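Local coordinates for protein 2-methyl-aconitate isomerase (Shewanella oneidensis, PDB 5K87) that isomerises 2-methyl-trans-aconitate to 2-methyl-cis-aconitate by base-catalysed proton abstraction, a step of the 2-methylcitrate cycle that degrades propionate, at residues G147-A152 / E182-A187; A85-D90 / R140-N145; I224-I229 / A327-T332. The protein carries 1 engineered substitution. All blocks are in the same frame, centred on the assembly; numbering follows the deposited sequence.

Interaction 1: G147-A152 / E182-A187; sequences GKTIIA and EFMNPA
Lys148 opens the contact by reaching to the turn after the partner strand, where its ammonium group donates to two carbonyls: Lys148 NZ meets Asn185 O at 2.8 Å, almost in line with the C=O bond, and Ala187 O at 2.7 Å, from above the carbonyl plane. A bend at chi2 (-68°) followed by an extended tail brings it there, a reach that suits a lysine. Thr149 O accepts Met184 N at 3.0 Å, and two waters join Thr149 N and O to Met184 O. Thr149 OG1 hydrogen-bonds His87 NE2, while Thr149 CG2 lies alongside Met184. Ile150 turns to the same face of the strands as Phe183, both buried, with Ile150 CG2 above the centre of the Phe183 ring and Ile150 CD1 3.8 Å from Phe183 CD2; a branched aliphatic fits both the strand and the flat ring. Ile151 closes a hydrogen-bonded pair with Glu182, Ile151 N to Glu182 O and Glu182 N to Ile151 O both 2.8 Å. The Glu182 carboxylate bonds His153 and Lys379. The arrangement is antiparallel pairing of strands 148-157 and 179-184 beside a G1 beta bulge, Gly147 and Lys148 facing Gln143, with the Phe183 side chain about 5 Å from substrate-binding Gly324.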
ATOM      1  N   GLY A 147       7.113  19.837 -20.206  1.00 14.20           N
ATOM      2  CA  GLY A 147       8.060  20.522 -21.073  1.00 14.14           C
ATOM      3  C   GLY A 147       9.079  21.355 -20.312  1.00 15.87           C
ATOM      4  O   GLY A 147       9.265  22.546 -20.606  1.00 15.66           O
ATOM      5  N   LYS A 148       9.744  20.739 -19.337  1.00 14.15           N
ATOM      6  CA  LYS A 148      10.720  21.424 -18.490  1.00 13.99           C
ATOM      7  C   LYS A 148      11.969  20.573 -18.305  1.00 12.77           C
ATOM      8  O   LYS A 148      11.903  19.342 -18.381  1.00 14.32           O
ATOM      9  CB  LYS A 148      10.121  21.712 -17.110  1.00 15.09           C
ATOM     10  CG  LYS A 148       9.031  22.768 -17.087  1.00 16.34           C
ATOM     11  CD  LYS A 148       9.593  24.141 -17.417  1.00 17.86           C
ATOM     12  CE  LYS A 148       8.545  25.233 -17.253  1.00 18.96           C
ATOM     13  NZ  LYS A 148       9.078  26.552 -17.692  1.00 20.37           N
ATOM     14  N   THR A 149      13.102  21.223 -18.054  1.00 13.98           N
ATOM     15  CA  THR A 149      14.348  20.534 -17.754  1.00 13.22           C
ATOM     16  C   THR A 149      14.488  20.311 -16.255  1.00 12.82           C
ATOM     17  O   THR A 149      14.254  21.224 -15.450  1.00 13.54           O
ATOM     18  CB  THR A 149      15.550  21.376 -18.200  1.00 14.99           C
ATOM     19  OG1 THR A 149      15.478  21.591 -19.615  1.00 17.10           O
ATOM     20  CG2 THR A 149      16.870  20.685 -17.844  1.00 18.15           C
ATOM     21  N   ILE A 150      14.859  19.089 -15.875  1.00 13.87           N
ATOM     22  CA  ILE A 150      15.188  18.794 -14.484  1.00 13.57           C
ATOM     23  C   ILE A 150      16.520  18.060 -14.471  1.00 14.70           C
ATOM     24  O   ILE A 150      16.770  17.224 -15.330  1.00 15.13           O
ATOM     25  CB  ILE A 150      14.109  17.945 -13.817  1.00 15.14           C
ATOM     26  CG1 ILE A 150      12.762  18.658 -13.877  1.00 16.07           C
ATOM     27  CG2 ILE A 150      14.506  17.637 -12.395  1.00 20.30           C
ATOM     28  CD1 ILE A 150      11.618  17.768 -13.535  1.00 19.20           C
ATOM     29  N   ILE A 151      17.396  18.405 -13.536  1.00 17.57           N
ATOM     30  CA  ILE A 151      18.709  17.782 -13.440  1.00 17.68           C
ATOM     31  C   ILE A 151      18.760  16.878 -12.212  1.00 19.67           C
ATOM     32  O   ILE A 151      18.295  17.262 -11.135  1.00 20.06           O
ATOM     33  CB  ILE A 151      19.804  18.853 -13.296  1.00 21.12           C
ATOM     34  CG1 ILE A 151      19.702  19.900 -14.413  1.00 27.72           C
ATOM     35  CG2 ILE A 151      21.173  18.215 -13.247  1.00 22.57           C
ATOM     36  CD1 ILE A 151      19.909  19.353 -15.804  1.00 26.00           C
ATOM     37  N   ALA A 152      19.309  15.675 -12.367  1.00 15.47           N
ATOM     38  CA  ALA A 152      19.552  14.809 -11.218  1.00 14.77           C
ATOM     39  C   ALA A 152      21.033  14.476 -11.141  1.00 13.96           C
ATOM     40  O   ALA A 152      21.599  13.960 -12.102  1.00 14.41           O
ATOM     41  CB  ALA A 152      18.736  13.539 -11.322  1.00 15.43           C
ATOM     42  N   GLU A 182      17.582  19.473  -9.487  1.00 14.40           N
ATOM     43  CA  GLU A 182      17.431  20.885  -9.831  1.00 15.14           C
ATOM     44  C   GLU A 182      16.372  21.066 -10.901  1.00 17.15           C
ATOM     45  O   GLU A 182      16.532  20.588 -12.034  1.00 19.57           O
ATOM     46  CB  GLU A 182      18.740  21.452 -10.365  1.00 17.93           C
ATOM     47  CG  GLU A 182      19.917  21.226  -9.445  1.00 17.75           C
ATOM     48  CD  GLU A 182      21.201  21.773 -10.004  1.00 20.61           C
ATOM     49  OE1 GLU A 182      22.261  21.525  -9.395  1.00 22.74           O
ATOM     50  OE2 GLU A 182      21.147  22.459 -11.047  1.00 35.93           O
ATOM     51  N   PHE A 183      15.319  21.796 -10.549  1.00 13.59           N
ATOM     52  CA  PHE A 183      14.221  22.071 -11.454  1.00 12.91           C
ATOM     53  C   PHE A 183      14.525  23.398 -12.125  1.00 13.12           C
ATOM     54  O   PHE A 183      14.396  24.465 -11.503  1.00 14.24           O
ATOM     55  CB  PHE A 183      12.913  22.161 -10.670  1.00 12.99           C
ATOM     56  CG  PHE A 183      12.517  20.868  -9.991  1.00 12.75           C
ATOM     57  CD1 PHE A 183      13.148  20.451  -8.824  1.00 13.52           C
ATOM     58  CD2 PHE A 183      11.495  20.085 -10.506  1.00 14.33           C
ATOM     59  CE1 PHE A 183      12.765  19.264  -8.193  1.00 14.75           C
ATOM     60  CE2 PHE A 183      11.115  18.899  -9.885  1.00 15.08           C
ATOM     61  CZ  PHE A 183      11.746  18.489  -8.730  1.00 14.35           C
ATOM     62  N   MET A 184      14.950  23.347 -13.384  1.00 13.38           N
ATOM     63  CA  MET A 184      15.349  24.558 -14.097  1.00 14.63           C
ATOM     64  C   MET A 184      14.138  25.349 -14.572  1.00 15.54           C
ATOM     65  O   MET A 184      13.147  24.774 -15.030  1.00 15.01           O
ATOM     66  CB  MET A 184      16.214  24.197 -15.302  1.00 14.48           C
ATOM     67  CG  MET A 184      17.437  23.365 -14.967  1.00 17.61           C
ATOM     68  SD  MET A 184      18.527  24.094 -13.729  1.00 20.93           S
ATOM     69  CE  MET A 184      19.026  25.603 -14.553  1.00 26.95           C
ATOM     70  N   ASN A 185      14.228  26.676 -14.458  1.00 16.31           N
ATOM     71  CA  ASN A 185      13.206  27.584 -14.991  1.00 15.95           C
ATOM     72  C   ASN A 185      11.779  27.095 -14.708  1.00 16.41           C
ATOM     73  O   ASN A 185      11.000  26.868 -15.634  1.00 16.62           O
ATOM     74  CB  ASN A 185      13.428  27.773 -16.498  1.00 18.50           C
ATOM     75  CG  ASN A 185      12.483  28.789 -17.115  1.00 27.85           C
ATOM     76  OD1 ASN A 185      12.137  29.795 -16.495  1.00 30.65           O
ATOM     77  ND2 ASN A 185      12.052  28.524 -18.347  1.00 29.75           N
ATOM     78  N   PRO A 186      11.442  26.894 -13.421  1.00 14.71           N
ATOM     79  CA  PRO A 186      10.194  26.192 -13.102  1.00 16.85           C
ATOM     80  C   PRO A 186       8.901  26.954 -13.412  1.00 17.68           C
ATOM     81  O   PRO A 186       7.867  26.303 -13.551  1.00 18.42           O
ATOM     82  CB  PRO A 186      10.319  25.930 -11.596  1.00 18.00           C
ATOM     83  CG  PRO A 186      11.231  27.002 -11.108  1.00 18.49           C
ATOM     84  CD  PRO A 186      12.221  27.201 -12.209  1.00 15.91           C
ATOM     85  N   ALA A 187       8.929  28.280 -13.511  1.00 17.71           N
ATOM     86  CA  ALA A 187       7.701  29.011 -13.842  1.00 16.97           C
ATOM     87  C   ALA A 187       7.135  28.565 -15.188  1.00 19.06           C
ATOM     88  O   ALA A 187       7.873  28.435 -16.161  1.00 20.21           O
ATOM     89  CB  ALA A 187       7.954  30.507 -13.852  1.00 22.79           C
TER
HETATM   90  O   HOH W   1      11.915  22.394 -14.131  1.00 15.08           O
HETATM   91  O   HOH W   2      13.118  24.072 -17.783  1.00 16.75           O

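Interaction 2: A85-D90 / R140-N145; sequences ANHDVD and RIWQAN
Arg140 grips the Asp88 carboxylate side-on with two nearly straight bonds, Arg140 NH2 to Asp88 OD1 at 2.8 Å and Arg140 NE to Asp88 OD2 at 3.0 Å. A bend at chi3 (-61°) turns the guanidinium toward Asp88. Both acceptors lie in the guanidinium plane, yet the two flat groups are 47° apart, so the carboxylate oxygens are met from above their own plane. The anti lone pair of Asp88 OD2 takes the backbone N of Arg140 at 2.9 Å and so fixes the carboxylate's rotation further. The peptide from Asn86 to His87 lies over one guanidinium face, and a water ties Arg140 NH1 to Asn86 OD1. Farther on the chains become neighbouring parallel strands, 89-96 and 135-143, with Trp142 N donating to Val89 O at 2.9 Å. On one face of the strand pair beta-branched Val89 and Ile141 lie side by side against helix 113-122. On the other, the Trp142 edge points at the His87 face in a T-shaped stack, planes 79° apart, with Trp142 CE3 3.6 Å from His87 NE2. The imidazole is positioned by His87 ND1 donating to Ala85 O at 2.8 Å and by NE2 bonding to Thr149; farther out, Lys84 makes a cation-pi contact with the indole.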
ATOM      1  N   ALA A  85      17.791  18.678 -27.620  1.00 16.02           N
ATOM      2  CA  ALA A  85      19.152  19.160 -27.436  1.00 17.24           C
ATOM      3  C   ALA A  85      19.478  19.302 -25.956  1.00 17.53           C
ATOM      4  O   ALA A  85      18.668  19.813 -25.183  1.00 17.20           O
ATOM      5  CB  ALA A  85      19.351  20.487 -28.151  1.00 19.82           C
ATOM      6  N   ASN A  86      20.654  18.815 -25.580  1.00 17.06           N
ATOM      7  CA  ASN A  86      21.186  18.969 -24.230  1.00 18.70           C
ATOM      8  C   ASN A  86      20.365  18.258 -23.155  1.00 17.86           C
ATOM      9  O   ASN A  86      20.368  18.667 -21.994  1.00 18.37           O
ATOM     10  CB  ASN A  86      21.365  20.450 -23.886  1.00 25.43           C
ATOM     11  CG  ASN A  86      22.122  21.204 -24.962  1.00 28.95           C
ATOM     12  OD1 ASN A  86      23.197  20.785 -25.389  1.00 34.51           O
ATOM     13  ND2 ASN A  86      21.545  22.305 -25.428  1.00 29.41           N
ATOM     14  N   HIS A  87      19.654  17.204 -23.554  1.00 15.64           N
ATOM     15  CA  HIS A  87      18.984  16.331 -22.592  1.00 14.19           C
ATOM     16  C   HIS A  87      19.361  14.893 -22.850  1.00 16.37           C
ATOM     17  O   HIS A  87      19.687  14.518 -23.979  1.00 16.90           O
ATOM     18  CB  HIS A  87      17.468  16.501 -22.640  1.00 14.35           C
ATOM     19  CG  HIS A  87      17.007  17.853 -22.202  1.00 16.04           C
ATOM     20  ND1 HIS A  87      17.135  18.972 -22.997  1.00 16.69           N
ATOM     21  CD2 HIS A  87      16.441  18.276 -21.047  1.00 14.41           C
ATOM     22  CE1 HIS A  87      16.661  20.025 -22.352  1.00 16.85           C
ATOM     23  NE2 HIS A  87      16.233  19.629 -21.166  1.00 15.24           N
ATOM     24  N   ASP A  88      19.327  14.091 -21.796  1.00 13.20           N
ATOM     25  CA  ASP A  88      19.692  12.686 -21.897  1.00 15.24           C
ATOM     26  C   ASP A  88      18.499  11.741 -21.998  1.00 15.20           C
ATOM     27  O   ASP A  88      18.522  10.758 -22.746  1.00 18.86           O
ATOM     28  CB  ASP A  88      20.532  12.295 -20.692  1.00 16.89           C
ATOM     29  CG  ASP A  88      21.785  13.117 -20.579  1.00 18.39           C
ATOM     30  OD1 ASP A  88      22.620  13.027 -21.504  1.00 21.82           O
ATOM     31  OD2 ASP A  88      21.956  13.856 -19.586  1.00 17.82           O
ATOM     32  N   VAL A  89      17.451  12.026 -21.247  1.00 13.92           N
ATOM     33  CA  VAL A  89      16.368  11.071 -21.121  1.00 13.17           C
ATOM     34  C   VAL A  89      15.048  11.828 -21.092  1.00 12.48           C
ATOM     35  O   VAL A  89      14.973  12.918 -20.518  1.00 14.19           O
ATOM     36  CB  VAL A  89      16.555  10.195 -19.842  1.00 14.69           C
ATOM     37  CG1 VAL A  89      16.577  11.052 -18.585  1.00 14.36           C
ATOM     38  CG2 VAL A  89      15.489   9.101 -19.748  1.00 15.56           C
ATOM     39  N   ASP A  90      14.024  11.275 -21.734  1.00 12.66           N
ATOM     40  CA  ASP A  90      12.665  11.808 -21.660  0.92 12.43           C
ATOM     41  C   ASP A  90      11.875  11.065 -20.585  1.00 12.59           C
ATOM     42  O   ASP A  90      11.911   9.826 -20.506  1.00 13.20           O
ATOM     43  CB  ASP A  90      11.927  11.637 -22.982  0.92 14.19           C
ATOM     44  CG  ASP A  90      12.387  12.596 -24.055  0.92 16.71           C
ATOM     45  OD1 ASP A  90      13.233  13.470 -23.787  0.92 16.08           O
ATOM     46  OD2 ASP A  90      11.865  12.474 -25.185  0.92 20.95           O
ATOM     47  N   ARG A 140      20.466  14.928 -17.370  1.00 14.20           N
ATOM     48  CA  ARG A 140      19.636  16.025 -17.845  1.00 15.20           C
ATOM     49  C   ARG A 140      18.310  15.451 -18.327  1.00 13.70           C
ATOM     50  O   ARG A 140      18.240  14.780 -19.359  1.00 14.33           O
ATOM     51  CB  ARG A 140      20.357  16.785 -18.962  1.00 15.25           C
ATOM     52  CG  ARG A 140      21.740  17.317 -18.538  1.00 17.52           C
ATOM     53  CD  ARG A 140      22.616  17.682 -19.739  1.00 19.39           C
ATOM     54  NE  ARG A 140      22.859  16.519 -20.585  1.00 20.91           N
ATOM     55  CZ  ARG A 140      23.406  16.568 -21.795  1.00 19.93           C
ATOM     56  NH1 ARG A 140      23.773  17.732 -22.317  1.00 25.41           N
ATOM     57  NH2 ARG A 140      23.573  15.451 -22.489  1.00 24.50           N
ATOM     58  N   ILE A 141      17.266  15.676 -17.540  1.00 12.87           N
ATOM     59  CA  ILE A 141      15.973  15.050 -17.789  1.00 12.82           C
ATOM     60  C   ILE A 141      15.046  16.019 -18.499  1.00 12.76           C
ATOM     61  O   ILE A 141      14.874  17.155 -18.058  1.00 13.04           O
ATOM     62  CB  ILE A 141      15.312  14.616 -16.463  1.00 11.96           C
ATOM     63  CG1 ILE A 141      16.209  13.633 -15.703  1.00 13.62           C
ATOM     64  CG2 ILE A 141      13.963  13.990 -16.732  1.00 12.99           C
ATOM     65  CD1 ILE A 141      15.862  13.492 -14.240  1.00 14.41           C
ATOM     66  N   TRP A 142      14.451  15.577 -19.598  1.00 11.84           N
ATOM     67  CA  TRP A 142      13.371  16.315 -20.233  1.00 12.19           C
ATOM     68  C   TRP A 142      12.066  15.792 -19.659  1.00 11.53           C
ATOM     69  O   TRP A 142      11.677  14.643 -19.894  1.00 11.76           O
ATOM     70  CB  TRP A 142      13.404  16.139 -21.749  1.00 12.92           C
ATOM     71  CG  TRP A 142      12.272  16.826 -22.455  1.00 14.24           C
ATOM     72  CD1 TRP A 142      11.264  16.232 -23.167  1.00 15.82           C
ATOM     73  CD2 TRP A 142      12.034  18.237 -22.522  1.00 15.25           C
ATOM     74  NE1 TRP A 142      10.418  17.192 -23.673  1.00 18.47           N
ATOM     75  CE2 TRP A 142      10.863  18.423 -23.288  1.00 16.38           C
ATOM     76  CE3 TRP A 142      12.695  19.357 -22.006  1.00 15.84           C
ATOM     77  CZ2 TRP A 142      10.347  19.694 -23.556  1.00 17.50           C
ATOM     78  CZ3 TRP A 142      12.170  20.621 -22.269  1.00 18.50           C
ATOM     79  CH2 TRP A 142      11.011  20.772 -23.041  1.00 17.65           C
ATOM     80  N   GLN A 143      11.419  16.634 -18.866  1.00 11.86           N
ATOM     81  CA  GLN A 143      10.133  16.307 -18.274  1.00 12.50           C
ATOM     82  C   GLN A 143       9.095  16.523 -19.364  1.00 12.55           C
ATOM     83  O   GLN A 143       8.756  17.661 -19.690  1.00 13.06           O
ATOM     84  CB  GLN A 143       9.868  17.181 -17.046  1.00 12.47           C
ATOM     85  CG  GLN A 143       9.127  16.443 -15.934  1.00 12.08           C
ATOM     86  CD  GLN A 143       7.839  15.829 -16.435  1.00 12.35           C
ATOM     87  OE1 GLN A 143       7.118  16.435 -17.224  1.00 13.39           O
ATOM     88  NE2 GLN A 143       7.555  14.604 -16.007  1.00 13.02           N
ATOM     89  N   ALA A 144       8.622  15.430 -19.948  1.00 12.98           N
ATOM     90  CA  ALA A 144       7.792  15.503 -21.133  1.00 13.90           C
ATOM     91  C   ALA A 144       6.318  15.770 -20.859  1.00 13.91           C
ATOM     92  O   ALA A 144       5.582  16.119 -21.784  1.00 17.14           O
ATOM     93  CB  ALA A 144       7.967  14.239 -21.975  1.00 14.08           C
ATOM     94  N   ASN A 145       5.873  15.618 -19.615  1.00 13.57           N
ATOM     95  CA  ASN A 145       4.506  16.017 -19.271  1.00 14.33           C
ATOM     96  C   ASN A 145       4.333  17.526 -19.353  1.00 14.56           C
ATOM     97  O   ASN A 145       3.300  18.010 -19.819  1.00 16.15           O
ATOM     98  CB  ASN A 145       4.130  15.591 -17.847  1.00 12.71           C
ATOM     99  CG  ASN A 145       4.216  14.091 -17.623  1.00 13.73           C
ATOM    100  OD1 ASN A 145       5.278  13.569 -17.260  1.00 13.51           O
ATOM    101  ND2 ASN A 145       3.098  13.391 -17.803  1.00 13.43           N
TER
HETATM  102  O   HOH W   3      24.936  18.373 -24.801  1.00 40.80           O

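Interaction 3: I224-I229 / A327-T332; sequences IPTIFI and AVAIGT
Phe228 pushes its ring end against the helix 327-332, and here the packing is close. Phe228 CE1 and Phe228 CZ both lie 3.7 Å from Ile330 CG1, the two side chains crossing at about a right angle, while the ring edge faces the backbone carbon of Ala329. With CG on the backbone N side (chi1 -68°), the ring leans toward the helix, and CG2 of Thr226 covers part of one of its faces. Replacing Phe228 by an alanine would probably open a gap beside Ala329 and leave Ile330 CG1 without its aromatic neighbour. Ala329 is small enough for the strand to come near: its CB sits 3.5 Å from Thr226 OG1. That hydroxyl is satisfied within its own segment, where Thr226 OG1 donates to Ile224 O at 3.0 Å, which makes a buried threonine acceptable. The contact slackens toward Ile224, where the nearest pair is Ile224 O and Ala329 CB at 4.2 Å; the isoleucine side chain leads away from the helix to substrate-binding Lys283. No hydrogen bond joins the two segments, and even this looser end is buried. The axes of the short segments 225-229 and 327-332 approach to 8.9 Å, their directions 61° apart, a helix packed on a sheet, consistent with the diaminopimelate epimerase fold, in which each domain's strands wrap a central helix; this helix, 324-334, begins at the substrate-binding Gly324.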
ATOM      1  N   ILE A 224       4.248  22.677 -10.255  1.00 13.52           N
ATOM      2  CA  ILE A 224       2.912  22.212 -10.611  1.00 13.96           C
ATOM      3  C   ILE A 224       2.000  23.388 -10.264  1.00 14.56           C
ATOM      4  O   ILE A 224       2.331  24.169  -9.374  1.00 15.23           O
ATOM      5  CB  ILE A 224       2.551  20.926  -9.809  1.00 14.04           C
ATOM      6  CG1 ILE A 224       1.337  20.183 -10.391  1.00 14.63           C
ATOM      7  CG2 ILE A 224       2.390  21.223  -8.324  1.00 14.55           C
ATOM      8  CD1 ILE A 224       1.327  18.681 -10.052  1.00 15.20           C
ATOM      9  N   PRO A 225       0.872  23.556 -10.976  1.00 13.32           N
ATOM     10  CA  PRO A 225      -0.017  24.653 -10.569  1.00 13.42           C
ATOM     11  C   PRO A 225      -0.540  24.397  -9.161  1.00 13.17           C
ATOM     12  O   PRO A 225      -1.020  23.287  -8.883  1.00 13.77           O
ATOM     13  CB  PRO A 225      -1.151  24.597 -11.598  1.00 15.13           C
ATOM     14  CG  PRO A 225      -0.584  23.870 -12.765  1.00 18.49           C
ATOM     15  CD  PRO A 225       0.417  22.900 -12.215  1.00 15.72           C
ATOM     16  N   THR A 226      -0.431  25.394  -8.286  1.00 13.41           N
ATOM     17  CA  THR A 226      -0.733  25.224  -6.873  1.00 14.45           C
ATOM     18  C   THR A 226      -1.482  26.430  -6.324  1.00 12.85           C
ATOM     19  O   THR A 226      -1.138  27.584  -6.629  1.00 15.14           O
ATOM     20  CB  THR A 226       0.565  25.016  -6.046  1.00 14.84           C
ATOM     21  OG1 THR A 226       1.305  23.916  -6.590  1.00 15.87           O
ATOM     22  CG2 THR A 226       0.234  24.711  -4.598  1.00 15.26           C
ATOM     23  N   ILE A 227      -2.502  26.157  -5.521  1.00 13.01           N
ATOM     24  CA  ILE A 227      -3.250  27.167  -4.798  1.00 13.52           C
ATOM     25  C   ILE A 227      -2.824  27.079  -3.346  1.00 13.40           C
ATOM     26  O   ILE A 227      -2.994  26.033  -2.721  1.00 14.47           O
ATOM     27  CB  ILE A 227      -4.754  26.866  -4.857  1.00 14.97           C
ATOM     28  CG1 ILE A 227      -5.235  26.760  -6.301  1.00 16.09           C
ATOM     29  CG2 ILE A 227      -5.532  27.916  -4.097  1.00 16.56           C
ATOM     30  CD1 ILE A 227      -6.421  25.824  -6.483  1.00 18.10           C
ATOM     31  N   PHE A 228      -2.271  28.168  -2.810  1.00 13.35           N
ATOM     32  CA  PHE A 228      -1.914  28.249  -1.401  1.00 13.04           C
ATOM     33  C   PHE A 228      -2.898  29.147  -0.655  1.00 14.61           C
ATOM     34  O   PHE A 228      -3.156  30.275  -1.077  1.00 15.82           O
ATOM     35  CB  PHE A 228      -0.521  28.864  -1.233  1.00 13.61           C
ATOM     36  CG  PHE A 228       0.601  28.003  -1.732  1.00 12.96           C
ATOM     37  CD1 PHE A 228       1.037  26.914  -0.992  1.00 14.28           C
ATOM     38  CD2 PHE A 228       1.246  28.303  -2.917  1.00 14.26           C
ATOM     39  CE1 PHE A 228       2.086  26.129  -1.434  1.00 14.07           C
ATOM     40  CE2 PHE A 228       2.292  27.524  -3.367  1.00 14.95           C
ATOM     41  CZ  PHE A 228       2.714  26.437  -2.624  1.00 14.57           C
ATOM     42  N   ILE A 229      -3.438  28.661   0.451  0.58 14.25           N
ATOM     43  CA  ILE A 229      -4.296  29.487   1.289  0.58 15.05           C
ATOM     44  C   ILE A 229      -3.757  29.463   2.713  0.58 15.90           C
ATOM     45  O   ILE A 229      -2.957  28.600   3.064  0.58 16.18           O
ATOM     46  CB  ILE A 229      -5.756  29.010   1.223  0.58 17.65           C
ATOM     47  CG1 ILE A 229      -5.838  27.515   1.530  0.58 15.62           C
ATOM     48  CG2 ILE A 229      -6.347  29.299  -0.160  0.58 18.51           C
ATOM     49  CD1 ILE A 229      -7.168  26.892   1.151  0.58 24.66           C
ATOM     50  N   ALA A 327       6.735  21.081  -3.506  1.00 12.02           N
ATOM     51  CA  ALA A 327       7.908  21.631  -2.842  1.00 12.02           C
ATOM     52  C   ALA A 327       8.572  22.700  -3.713  1.00 13.41           C
ATOM     53  O   ALA A 327       9.027  23.720  -3.198  1.00 12.63           O
ATOM     54  CB  ALA A 327       8.897  20.527  -2.468  1.00 13.81           C
ATOM     55  N   VAL A 328       8.631  22.466  -5.021  1.00 12.63           N
ATOM     56  CA  VAL A 328       9.109  23.480  -5.950  1.00 12.12           C
ATOM     57  C   VAL A 328       8.216  24.725  -5.910  1.00 13.77           C
ATOM     58  O   VAL A 328       8.721  25.853  -5.884  1.00 13.83           O
ATOM     59  CB  VAL A 328       9.199  22.939  -7.380  1.00 12.96           C
ATOM     60  CG1 VAL A 328       9.458  24.067  -8.372  1.00 13.83           C
ATOM     61  CG2 VAL A 328      10.283  21.860  -7.458  1.00 14.81           C
ATOM     62  N   ALA A 329       6.901  24.536  -5.891  1.00 12.75           N
ATOM     63  CA  ALA A 329       5.984  25.665  -5.812  1.00 12.72           C
ATOM     64  C   ALA A 329       6.183  26.447  -4.511  1.00 12.29           C
ATOM     65  O   ALA A 329       6.117  27.684  -4.508  1.00 13.31           O
ATOM     66  CB  ALA A 329       4.537  25.187  -5.943  1.00 13.12           C
ATOM     67  N   ILE A 330       6.414  25.741  -3.406  1.00 12.82           N
ATOM     68  CA  ILE A 330       6.660  26.368  -2.110  1.00 13.09           C
ATOM     69  C   ILE A 330       7.935  27.200  -2.149  1.00 13.32           C
ATOM     70  O   ILE A 330       7.938  28.367  -1.749  1.00 13.78           O
ATOM     71  CB  ILE A 330       6.755  25.322  -0.980  1.00 12.45           C
ATOM     72  CG1 ILE A 330       5.402  24.657  -0.757  1.00 12.40           C
ATOM     73  CG2 ILE A 330       7.240  25.971   0.329  1.00 13.39           C
ATOM     74  CD1 ILE A 330       5.486  23.345   0.005  1.00 12.56           C
ATOM     75  N   GLY A 331       9.026  26.599  -2.610  1.00 13.44           N
ATOM     76  CA  GLY A 331      10.300  27.301  -2.646  1.00 13.02           C
ATOM     77  C   GLY A 331      10.249  28.512  -3.562  1.00 14.39           C
ATOM     78  O   GLY A 331      10.790  29.581  -3.237  1.00 15.11           O
ATOM     79  N   THR A 332       9.612  28.352  -4.717  1.00 13.27           N
ATOM     80  CA  THR A 332       9.461  29.445  -5.670  1.00 14.45           C
ATOM     81  C   THR A 332       8.601  30.567  -5.090  1.00 13.78           C
ATOM     82  O   THR A 332       8.986  31.746  -5.139  1.00 14.66           O
ATOM     83  CB  THR A 332       8.866  28.940  -7.004  1.00 13.69           C
ATOM     84  OG1 THR A 332       9.720  27.922  -7.546  1.00 15.07           O
ATOM     85  CG2 THR A 332       8.727  30.075  -8.007  1.00 17.71           C
TER

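Interactions 1 and 2 have centres 9 Å apart because strands 135-143 and 148-157 follow one another and pair: Ile150 O lies 2.7 Å from Ile141 N, and Thr149 OG1 2.6 Å from His87 NE2, both probable hydrogen bonds. Interaction 3, centred 15 Å from interaction 1, packs against it, with Phe183 CD1 3.5 Å from Val328 CG2. Interactions 2 and 3, centred 22 Å apart with nearest atoms about 9 Å apart, do not touch, so interaction 1 lies between them. The bound malonate lies about 6 Å from the side chain of Ile224 and about 7 Å from that of Phe183, but about 13 Å from that of Ile141, so interaction 2 is farthest away.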